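Local coordinates for protein MaoC-like dehydratase (Rhodospirillum rubrum, PDB 3EXZ) that probably acts as a lyase of the MaoC-like, hot-dog-fold family, adding water to or removing it from its substrate, at residues A[14-19]-A[66-72]; A[2-6]-A[74-78]; A[103-107]-A[118-122]; A[50-55]-A[91-95]. All blocks are in the same frame, centred on the assembly; numbering follows the deposited sequence.

Interaction 1 (A[14-19]-A[66-72]); sequences FDSARH and RLLVTSG
S16 and A17 lie across the end of helix 57-72, where S71, G72 and L67 meet them. In this hot-dog fold the end of the long helix packs against strand 13-20, outermost in the sheet of this chain. S71 turns its hydroxyl towards the strand. OG stands between the backbone N and the carbonyl carbon (chi1 53°), and there it accepts from A17 N over 2.9 Å, almost straight at 176°. The same OG donates to L67 O, in the carbonyl plane and on a lone pair, so the hydroxyl is held from two sides of the contact. An alanine here would leave A17 N without this acceptor and is likely to weaken the tie between strand and helix end. S16 puts CB 3.6 Å from G72 CA, while its OG donates to A17 O and also bonds to V100 N of the neighbouring strand. L67 reaches along the loop with CD2, which comes 3.9 Å from H19 CB and also touches A17 O. R66 is extended and crosses H19 at about a right angle. Its guanidinium and the imidazole are inclined by 53°, with R66 NH1 3.7 Å from H19 ND1. The helix closes in a wider pi-type turn, with G72 N donating to L67 O. Beside it, one water donates to both D15 O and S71 O, the latter over 2.7 Å.

Interaction 2 (A[2-6]-A[74-78]); sequences GLFLE and PLAQG
G2 opens the contact with its backbone against P74 and A76. Its C atom is 3.6 Å from A76 CB, and its CA lies near P74 O. L3 carries the hydrogen bonds. L3 N donates to P74 O over 2.9 Å at 177°, and L3 O accepts from A76 N over 2.9 Å. The two bonds reach the residues before and after L75, so L3 and L75 form a single bridge. A water donates to L3 O and accepts from Q77 N, adding a second link at the same carbonyl. The L3 side chain turns to F14 of strand 13-20, which P74 also touches. F4 comes next. Its CG is anti to the carbonyl carbon (chi1 -64°), which turns one ring face to A76. A76 CB sits over that face, 3.8 Å from the ring centroid and displaced towards the rim, a CH-pi contact. Q77 crosses the ring at about a right angle, with its CG 3.8 Å from F4 CE1. An alanine in place of F4 would remove the ring and is likely to leave A76 CB without the face it lies over and the Q77 chain less well held. L5 then turns to V142 of strand 132-143, and E6 makes a salt bridge with R144. The arrangement is a single, isolated beta bridge between an N-terminal arm and the type I turn L75-G78 that precedes strand 81-87.

Interaction 3 (A[103-107]-A[118-122]); sequences TVLAI and IVTCQ
T103 and Q122 form an antiparallel hydrogen-bonded pair within the beta hairpin of strands 97-109 and 116-126. T103 N donates to Q122 O over 2.9 Å, and Q122 N donates back to T103 O over 2.8 Å. Further on, L105 N bonds to T120 O over 2.8 Å, nearly in line with the carbonyl. T120 N donates to A106 O over 2.9 Å. L105 and A106 thus share one partner, T120. L105 has helix-like backbone angles (-98°/-26°), which marks a beta bulge. Apolar contacts lie on the face of V104, I107, V119 and C121. V104 and V119 touch through their CG1 methyls at 3.6 Å. I107 lies alongside V119 and points the same way. L105 instead leans over Q122, with L105 CD1 3.9 Å from Q122 CB. Water adds further links. One molecule joins T103 OG1 and Q122 O across the strands. Another bridges I118 O and T120 OG1 of one strand, with only a weak bond to A106 O. In the sheet, strand 116-126 lies between 97-109 and 132-143. V119 and C121 bond through their backbones to V140 and A138 of the latter. V104 meets D12 just before strand 13-20, and I107 packs on L5 and V10.

Interaction 4 (A[50-55]-A[91-95]); sequences FGGLAA and PTRPG
R93 reaches across to the loop 50-55 and takes hold of the carbonyls of F50 and L53. Its CB bond points away from that loop, but the chain bends back at chi2 (-66°). R93 CD then passes L53 O at 3.6 Å. The guanidinium arrives with its edge to the backbone, and P91 CB lies over one of its faces. R93 CZ is 3.5 Å from F50 O, which lies at the edge of the group. R93 NH1 donates to F50 O at 3.1 Å and to L53 O at 3.2 Å, in both cases from above the carbonyl plane, more steeply at L53. R93 NH2 donates to F50 O at 3.0 Å, here in the carbonyl plane. The two end nitrogens therefore hold one oxygen, and both accepting oxygens lie close to the guanidinium plane. This hot-dog domain places loop 50-55 ahead of its long helix 57-72, and R93 pins that loop to its own, between strands 81-87 and 97-109. The F50 ring also packs on F38 and edge-to-face with H39, in a stretch that resembles the Asp-His signature of MaoC-family hydratases. Its own edge carries P91 CB. Further along, A55 N donates to T92 O at 2.8 Å, and A55 CB rests on T92 CB. T92 OG1 bonds to T60 OG1 of the helix. L53 CD1 meets P94 CG at 3.8 Å, while P94 also touches I26 of helix 23-33.

In the fold
Interactions 1, 2 and 3 adjoin one another; 2 and 3 lie on the same side of the chain's centre. F14 links them: its CE1 lies 3.4 Å from L3 CD2 of interaction 2, and its CE2 is 4.2 Å from V104 CG2 of interaction 3. Interactions 2 and 3 also touch, through L5 CD2 and I107 CG2 at 4.0 Å. Interaction 1 is nested within the chain loop that interaction 2 closes. Interaction 4 stands apart, on the opposite side of the chain's centre from interactions 2 and 3; its centre is about 34 Å from that of interaction 2 and about 21 Å from that of interaction 1. It lies beside H39, near the probable active-site region inferred from the MaoC family.

Interaction 1 (A[14-19]-A[66-72])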
loop_
_atom_site.group_PDB
_atom_site.type_symbol
_atom_site.label_atom_id
_atom_site.label_comp_id
_atom_site.label_asym_id
_atom_site.label_seq_id
_atom_site.Cartn_x
_atom_site.Cartn_y
_atom_site.Cartn_z
ATOM N N PHE A 14 -3.393 5.249 19.535
ATOM C CA PHE A 14 -4.766 5.215 19.029
ATOM C C PHE A 14 -5.137 3.800 18.611
ATOM O O PHE A 14 -4.303 3.042 18.110
ATOM C CB PHE A 14 -4.925 6.144 17.828
ATOM C CG PHE A 14 -4.694 7.579 18.151
ATOM C CD1 PHE A 14 -5.708 8.355 18.708
ATOM C CD2 PHE A 14 -3.435 8.135 17.989
ATOM C CE1 PHE A 14 -5.460 9.663 19.108
ATOM C CE2 PHE A 14 -3.178 9.443 18.389
ATOM C CZ PHE A 14 -4.192 10.205 18.948
ATOM N N ASP A 15 -6.403 3.458 18.797
ATOM C CA ASP A 15 -6.873 2.136 18.466
ATOM C C ASP A 15 -8.108 2.142 17.614
ATOM O O ASP A 15 -9.034 2.908 17.860
ATOM C CB ASP A 15 -7.091 1.348 19.743
ATOM C CG ASP A 15 -6.096 0.239 19.878
ATOM O OD1 ASP A 15 -6.391 -0.874 19.386
ATOM O OD2 ASP A 15 -5.011 0.482 20.447
ATOM N N SER A 16 -8.126 1.287 16.604
ATOM C CA SER A 16 -9.264 1.222 15.703
ATOM C C SER A 16 -10.256 0.151 16.138
ATOM O O SER A 16 -9.986 -0.635 17.052
ATOM C CB SER A 16 -8.790 0.856 14.286
ATOM O OG SER A 16 -8.565 -0.548 14.155
ATOM N N ALA A 17 -11.418 0.159 15.485
ATOM C CA ALA A 17 -12.416 -0.872 15.705
ATOM C C ALA A 17 -11.886 -2.090 14.897
ATOM O O ALA A 17 -10.835 -2.021 14.232
ATOM C CB ALA A 17 -13.780 -0.443 15.212
ATOM N N ARG A 18 -12.629 -3.186 14.934
ATOM C CA ARG A 18 -12.205 -4.430 14.318
ATOM C C ARG A 18 -12.802 -4.719 12.967
ATOM O O ARG A 18 -13.831 -4.162 12.604
ATOM C CB ARG A 18 -12.502 -5.583 15.299
ATOM C CG ARG A 18 -11.292 -6.096 16.097
ATOM C CD ARG A 18 -11.376 -5.778 17.584
ATOM N NE ARG A 18 -10.630 -4.574 17.949
ATOM C CZ ARG A 18 -9.688 -4.530 18.893
ATOM N NH1 ARG A 18 -9.361 -5.625 19.571
ATOM N NH2 ARG A 18 -9.073 -3.384 19.165
ATOM N N HIS A 19 -12.132 -5.572 12.210
ATOM C CA HIS A 19 -12.637 -5.945 10.904
ATOM C C HIS A 19 -12.309 -7.415 10.666
ATOM O O HIS A 19 -11.177 -7.854 10.895
ATOM C CB HIS A 19 -12.016 -5.067 9.811
ATOM C CG HIS A 19 -12.392 -5.469 8.421
ATOM N ND1 HIS A 19 -13.535 -5.024 7.793
ATOM C CD2 HIS A 19 -11.763 -6.275 7.532
ATOM C CE1 HIS A 19 -13.590 -5.531 6.573
ATOM N NE2 HIS A 19 -12.527 -6.297 6.393
ATOM N N ARG A 66 -8.879 1.967 5.775
ATOM C CA ARG A 66 -10.291 2.091 6.152
ATOM C C ARG A 66 -10.430 2.180 7.681
ATOM O O ARG A 66 -11.119 3.057 8.189
ATOM C CB ARG A 66 -11.099 0.894 5.632
ATOM C CG ARG A 66 -12.514 0.802 6.218
ATOM C CD ARG A 66 -13.283 -0.381 5.627
ATOM N NE ARG A 66 -14.688 -0.432 6.040
ATOM C CZ ARG A 66 -15.132 -0.921 7.198
ATOM N NH1 ARG A 66 -14.280 -1.406 8.095
ATOM N NH2 ARG A 66 -16.438 -0.931 7.457
ATOM N N LEU A 67 -9.785 1.276 8.412
ATOM C CA LEU A 67 -9.845 1.301 9.872
ATOM C C LEU A 67 -9.272 2.595 10.433
ATOM O O LEU A 67 -9.785 3.144 11.412
ATOM C CB LEU A 67 -9.058 0.133 10.462
ATOM C CG LEU A 67 -9.614 -1.253 10.120
ATOM C CD1 LEU A 67 -8.741 -2.341 10.749
ATOM C CD2 LEU A 67 -11.054 -1.342 10.612
ATOM N N LEU A 68 -8.188 3.064 9.829
ATOM C CA LEU A 68 -7.551 4.295 10.261
ATOM C C LEU A 68 -8.500 5.471 10.046
ATOM O O LEU A 68 -8.700 6.307 10.936
ATOM C CB LEU A 68 -6.255 4.518 9.460
ATOM C CG LEU A 68 -4.882 4.454 10.175
ATOM C CD1 LEU A 68 -4.856 3.346 11.216
ATOM C CD2 LEU A 68 -3.766 4.269 9.146
ATOM N N VAL A 69 -9.103 5.521 8.865
ATOM C CA VAL A 69 -9.990 6.614 8.529
ATOM C C VAL A 69 -11.250 6.642 9.365
ATOM O O VAL A 69 -11.639 7.702 9.868
ATOM C CB VAL A 69 -10.361 6.576 7.011
ATOM C CG1 VAL A 69 -11.582 7.440 6.735
ATOM C CG2 VAL A 69 -9.188 7.072 6.178
ATOM N N THR A 70 -11.866 5.479 9.555
ATOM C CA THR A 70 -13.112 5.430 10.294
ATOM C C THR A 70 -13.005 5.356 11.811
ATOM O O THR A 70 -13.925 5.774 12.510
ATOM C CB THR A 70 -14.038 4.302 9.735
ATOM O OG1 THR A 70 -13.383 3.032 9.825
ATOM C CG2 THR A 70 -14.391 4.591 8.264
ATOM N N SER A 71 -11.886 4.876 12.337
ATOM C CA SER A 71 -11.753 4.804 13.788
ATOM C C SER A 71 -10.350 4.910 14.376
ATOM O O SER A 71 -10.172 5.501 15.442
ATOM C CB SER A 71 -12.388 3.503 14.306
ATOM O OG SER A 71 -11.880 2.353 13.633
ATOM N N GLY A 72 -9.361 4.370 13.672
ATOM C CA GLY A 72 -8.004 4.344 14.190
ATOM C C GLY A 72 -7.186 5.611 14.354
ATOM O O GLY A 72 -6.437 5.728 15.320
HETATM O O HOH W 1 -4.892 3.049 15.052
HETATM O O HOH W 2 -9.165 5.970 17.923
#

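Interaction 2 (A[2-6]-A[74-78])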
loop_
_atom_site.group_PDB
_atom_site.type_symbol
_atom_site.label_atom_id
_atom_site.label_comp_id
_atom_site.label_asym_id
_atom_site.label_seq_id
_atom_site.Cartn_x
_atom_site.Cartn_y
_atom_site.Cartn_z
ATOM N N GLY A 2 -12.172 14.368 16.504
ATOM C CA GLY A 2 -11.615 15.369 15.557
ATOM C C GLY A 2 -10.374 16.045 16.101
ATOM O O GLY A 2 -10.439 17.147 16.647
ATOM N N LEU A 3 -9.239 15.377 15.961
ATOM C CA LEU A 3 -7.974 15.914 16.430
ATOM C C LEU A 3 -7.274 16.807 15.407
ATOM O O LEU A 3 -7.368 16.582 14.195
ATOM C CB LEU A 3 -7.028 14.760 16.793
ATOM C CG LEU A 3 -7.161 14.179 18.211
ATOM C CD1 LEU A 3 -8.627 14.094 18.608
ATOM C CD2 LEU A 3 -6.495 12.814 18.284
ATOM N N PHE A 4 -6.613 17.850 15.901
ATOM C CA PHE A 4 -5.805 18.710 15.045
ATOM C C PHE A 4 -4.371 18.598 15.595
ATOM O O PHE A 4 -4.127 17.899 16.586
ATOM C CB PHE A 4 -6.261 20.167 15.072
ATOM C CG PHE A 4 -7.641 20.381 14.524
ATOM C CD1 PHE A 4 -7.841 20.684 13.180
ATOM C CD2 PHE A 4 -8.744 20.337 15.373
ATOM C CE1 PHE A 4 -9.124 20.941 12.688
ATOM C CE2 PHE A 4 -10.030 20.592 14.892
ATOM C CZ PHE A 4 -10.217 20.901 13.549
ATOM N N LEU A 5 -3.430 19.280 14.950
ATOM C CA LEU A 5 -2.019 19.255 15.338
ATOM C C LEU A 5 -1.786 19.506 16.834
ATOM O O LEU A 5 -0.975 18.827 17.466
ATOM C CB LEU A 5 -1.243 20.309 14.535
ATOM C CG LEU A 5 0.209 20.035 14.114
ATOM C CD1 LEU A 5 0.900 21.361 13.786
ATOM C CD2 LEU A 5 0.951 19.302 15.218
ATOM N N GLU A 6 -2.503 20.475 17.397
ATOM C CA GLU A 6 -2.341 20.820 18.807
ATOM C C GLU A 6 -2.657 19.685 19.761
ATOM O O GLU A 6 -2.099 19.615 20.855
ATOM C CB GLU A 6 -3.227 22.024 19.188
ATOM C CG GLU A 6 -2.891 23.336 18.481
ATOM C CD GLU A 6 -3.592 23.497 17.139
ATOM O OE1 GLU A 6 -4.052 22.481 16.576
ATOM O OE2 GLU A 6 -3.687 24.645 16.649
ATOM N N PRO A 74 -8.175 9.438 14.315
ATOM C CA PRO A 74 -9.230 10.447 14.359
ATOM C C PRO A 74 -8.904 11.875 13.958
ATOM O O PRO A 74 -9.352 12.800 14.618
ATOM C CB PRO A 74 -9.724 10.397 15.806
ATOM C CG PRO A 74 -9.002 9.206 16.433
ATOM C CD PRO A 74 -7.721 9.134 15.680
ATOM N N LEU A 75 -8.158 12.042 12.874
ATOM C CA LEU A 75 -7.785 13.373 12.420
ATOM C C LEU A 75 -8.976 14.129 11.852
ATOM O O LEU A 75 -9.669 13.627 10.967
ATOM C CB LEU A 75 -6.671 13.260 11.379
ATOM C CG LEU A 75 -5.189 13.382 11.794
ATOM C CD1 LEU A 75 -4.972 13.115 13.284
ATOM C CD2 LEU A 75 -4.376 12.425 10.932
ATOM N N ALA A 76 -9.202 15.344 12.344
ATOM C CA ALA A 76 -10.344 16.136 11.900
ATOM C C ALA A 76 -10.322 16.503 10.426
ATOM O O ALA A 76 -11.366 16.509 9.764
ATOM C CB ALA A 76 -10.471 17.401 12.757
ATOM N N GLN A 77 -9.132 16.791 9.910
ATOM C CA GLN A 77 -9.003 17.164 8.512
ATOM C C GLN A 77 -8.594 16.021 7.583
ATOM O O GLN A 77 -8.204 16.244 6.434
ATOM C CB GLN A 77 -8.059 18.362 8.376
ATOM C CG GLN A 77 -8.522 19.589 9.154
ATOM C CD GLN A 77 -7.637 20.791 8.901
ATOM O OE1 GLN A 77 -6.439 20.761 9.174
ATOM N NE2 GLN A 77 -8.223 21.857 8.368
ATOM N N GLY A 78 -8.686 14.797 8.088
ATOM C CA GLY A 78 -8.375 13.647 7.262
ATOM C C GLY A 78 -6.961 13.144 7.357
ATOM O O GLY A 78 -6.134 13.728 8.056
HETATM O O HOH W 3 -6.767 17.183 11.522
#

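Interaction 3 (A[103-107]-A[118-122])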
loop_
_atom_site.group_PDB
_atom_site.type_symbol
_atom_site.label_atom_id
_atom_site.label_comp_id
_atom_site.label_asym_id
_atom_site.label_seq_id
_atom_site.Cartn_x
_atom_site.Cartn_y
_atom_site.Cartn_z
ATOM N N THR A 103 0.816 4.602 16.860
ATOM C CA THR A 103 1.608 5.388 17.807
ATOM C C THR A 103 2.297 6.556 17.102
ATOM O O THR A 103 2.869 6.379 16.025
ATOM C CB THR A 103 2.736 4.542 18.477
ATOM O OG1 THR A 103 2.173 3.378 19.094
ATOM C CG2 THR A 103 3.484 5.369 19.544
ATOM N N VAL A 104 2.210 7.749 17.693
ATOM C CA VAL A 104 2.882 8.938 17.158
ATOM C C VAL A 104 4.348 8.822 17.636
ATOM O O VAL A 104 4.627 8.788 18.841
ATOM C CB VAL A 104 2.268 10.243 17.710
ATOM C CG1 VAL A 104 2.968 11.451 17.084
ATOM C CG2 VAL A 104 0.774 10.275 17.405
ATOM N N LEU A 105 5.278 8.764 16.687
ATOM C CA LEU A 105 6.699 8.613 16.985
ATOM C C LEU A 105 7.444 9.930 16.969
ATOM O O LEU A 105 8.482 10.074 17.619
ATOM C CB LEU A 105 7.358 7.662 15.971
ATOM C CG LEU A 105 6.880 6.204 15.878
ATOM C CD1 LEU A 105 7.892 5.381 15.075
ATOM C CD2 LEU A 105 6.730 5.625 17.281
ATOM N N ALA A 106 6.912 10.882 16.214
ATOM C CA ALA A 106 7.529 12.191 16.090
ATOM C C ALA A 106 6.603 13.215 15.427
ATOM O O ALA A 106 5.736 12.854 14.626
ATOM C CB ALA A 106 8.836 12.071 15.269
ATOM N N ILE A 107 6.779 14.485 15.795
ATOM C CA ILE A 107 6.027 15.606 15.217
ATOM C C ILE A 107 7.114 16.571 14.737
ATOM O O ILE A 107 7.984 16.981 15.511
ATOM C CB ILE A 107 5.107 16.304 16.239
ATOM C CG1 ILE A 107 3.932 15.387 16.581
ATOM C CG2 ILE A 107 4.583 17.610 15.655
ATOM C CD1 ILE A 107 3.845 15.067 18.052
ATOM N N ILE A 118 4.728 17.441 9.899
ATOM C CA ILE A 118 4.749 16.078 9.385
ATOM C C ILE A 118 4.802 15.204 10.642
ATOM O O ILE A 118 5.760 15.253 11.420
ATOM C CB ILE A 118 5.958 15.823 8.467
ATOM C CG1 ILE A 118 5.640 16.370 7.074
ATOM C CG2 ILE A 118 6.267 14.336 8.406
ATOM C CD1 ILE A 118 6.827 16.383 6.144
ATOM N N VAL A 119 3.738 14.433 10.850
ATOM C CA VAL A 119 3.620 13.555 12.004
ATOM C C VAL A 119 3.907 12.121 11.591
ATOM O O VAL A 119 3.253 11.581 10.694
ATOM C CB VAL A 119 2.187 13.623 12.622
ATOM C CG1 VAL A 119 2.111 12.768 13.889
ATOM C CG2 VAL A 119 1.816 15.074 12.931
ATOM N N THR A 120 4.896 11.516 12.239
ATOM C CA THR A 120 5.266 10.140 11.956
ATOM C C THR A 120 4.375 9.204 12.772
ATOM O O THR A 120 4.467 9.146 13.999
ATOM C CB THR A 120 6.747 9.874 12.307
ATOM O OG1 THR A 120 7.585 10.725 11.512
ATOM C CG2 THR A 120 7.108 8.431 12.019
ATOM N N CYS A 121 3.509 8.472 12.080
ATOM C CA CYS A 121 2.595 7.545 12.734
ATOM C C CYS A 121 2.933 6.113 12.396
ATOM O O CYS A 121 3.013 5.747 11.221
ATOM C CB CYS A 121 1.152 7.813 12.303
ATOM S SG CYS A 121 0.603 9.492 12.608
ATOM N N GLN A 122 3.133 5.304 13.427
ATOM C CA GLN A 122 3.436 3.898 13.220
ATOM C C GLN A 122 2.199 3.069 13.529
ATOM O O GLN A 122 1.809 2.924 14.687
ATOM C CB GLN A 122 4.594 3.453 14.114
ATOM C CG GLN A 122 4.999 2.014 13.896
ATOM C CD GLN A 122 6.307 1.662 14.567
ATOM O OE1 GLN A 122 7.389 1.875 14.009
ATOM N NE2 GLN A 122 6.220 1.136 15.783
HETATM O O HOH W 4 1.711 1.102 17.323
HETATM O O HOH W 5 7.486 13.515 11.715
#

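Interaction 4 (A[50-55]-A[91-95])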
loop_
_atom_site.group_PDB
_atom_site.type_symbol
_atom_site.label_atom_id
_atom_site.label_comp_id
_atom_site.label_asym_id
_atom_site.label_seq_id
_atom_site.Cartn_x
_atom_site.Cartn_y
_atom_site.Cartn_z
ATOM N N PHE A 50 2.983 -19.276 1.225
ATOM C CA PHE A 50 1.921 -18.951 2.173
ATOM C C PHE A 50 1.302 -20.230 2.737
ATOM O O PHE A 50 0.725 -20.220 3.825
ATOM C CB PHE A 50 0.824 -18.122 1.477
ATOM C CG PHE A 50 1.283 -16.766 1.004
ATOM C CD1 PHE A 50 1.296 -15.676 1.871
ATOM C CD2 PHE A 50 1.735 -16.586 -0.302
ATOM C CE1 PHE A 50 1.758 -14.424 1.444
ATOM C CE2 PHE A 50 2.196 -15.343 -0.738
ATOM C CZ PHE A 50 2.208 -14.261 0.138
ATOM N N GLY A 51 1.436 -21.327 1.994
ATOM C CA GLY A 51 0.864 -22.596 2.418
ATOM C C GLY A 51 -0.558 -22.393 2.921
ATOM O O GLY A 51 -0.836 -22.629 4.098
ATOM N N GLY A 52 -1.454 -21.968 2.028
ATOM C CA GLY A 52 -2.837 -21.703 2.398
ATOM C C GLY A 52 -3.254 -20.303 1.950
ATOM O O GLY A 52 -2.412 -19.430 1.729
ATOM N N LEU A 53 -4.555 -20.083 1.811
ATOM C CA LEU A 53 -5.042 -18.784 1.382
ATOM C C LEU A 53 -4.496 -17.673 2.268
ATOM O O LEU A 53 -4.497 -17.784 3.494
ATOM C CB LEU A 53 -6.581 -18.728 1.429
ATOM C CG LEU A 53 -7.386 -18.307 0.181
ATOM C CD1 LEU A 53 -8.565 -17.426 0.611
ATOM C CD2 LEU A 53 -6.498 -17.571 -0.816
ATOM N N ALA A 54 -3.984 -16.623 1.641
ATOM C CA ALA A 54 -3.530 -15.455 2.377
ATOM C C ALA A 54 -4.052 -14.256 1.594
ATOM O O ALA A 54 -4.309 -14.344 0.387
ATOM C CB ALA A 54 -2.022 -15.402 2.493
ATOM N N ALA A 55 -4.261 -13.145 2.284
ATOM C CA ALA A 55 -4.732 -11.950 1.613
ATOM C C ALA A 55 -3.528 -11.224 1.010
ATOM O O ALA A 55 -2.388 -11.392 1.454
ATOM C CB ALA A 55 -5.454 -11.033 2.619
ATOM N N PRO A 91 1.346 -13.392 7.416
ATOM C CA PRO A 91 0.272 -13.413 6.421
ATOM C C PRO A 91 -1.058 -13.065 7.076
ATOM O O PRO A 91 -1.228 -13.275 8.279
ATOM C CB PRO A 91 0.254 -14.869 5.948
ATOM C CG PRO A 91 1.638 -15.361 6.204
ATOM C CD PRO A 91 2.016 -14.702 7.508
ATOM N N THR A 92 -1.985 -12.514 6.292
ATOM C CA THR A 92 -3.334 -12.232 6.790
ATOM C C THR A 92 -4.162 -13.403 6.261
ATOM O O THR A 92 -4.182 -13.685 5.062
ATOM C CB THR A 92 -3.912 -10.926 6.262
ATOM O OG1 THR A 92 -3.161 -9.839 6.811
ATOM C CG2 THR A 92 -5.385 -10.788 6.686
ATOM N N ARG A 93 -4.871 -14.059 7.167
ATOM C CA ARG A 93 -5.649 -15.260 6.880
ATOM C C ARG A 93 -7.141 -15.062 6.936
ATOM O O ARG A 93 -7.615 -14.177 7.648
ATOM C CB ARG A 93 -5.309 -16.331 7.898
ATOM C CG ARG A 93 -3.829 -16.660 8.084
ATOM C CD ARG A 93 -3.267 -17.295 6.829
ATOM N NE ARG A 93 -1.891 -17.756 7.007
ATOM C CZ ARG A 93 -1.181 -18.368 6.064
ATOM N NH1 ARG A 93 -1.717 -18.590 4.870
ATOM N NH2 ARG A 93 0.055 -18.776 6.318
ATOM N N PRO A 94 -7.910 -15.910 6.217
ATOM C CA PRO A 94 -9.377 -15.844 6.210
ATOM C C PRO A 94 -9.771 -16.151 7.662
ATOM O O PRO A 94 -9.164 -17.029 8.302
ATOM C CB PRO A 94 -9.789 -16.984 5.280
ATOM C CG PRO A 94 -8.606 -17.206 4.407
ATOM C CD PRO A 94 -7.407 -16.936 5.283
ATOM N N GLY A 95 -10.780 -15.453 8.178
ATOM C CA GLY A 95 -11.244 -15.647 9.544
ATOM C C GLY A 95 -10.547 -14.741 10.549
ATOM O O GLY A 95 -10.949 -14.674 11.713
#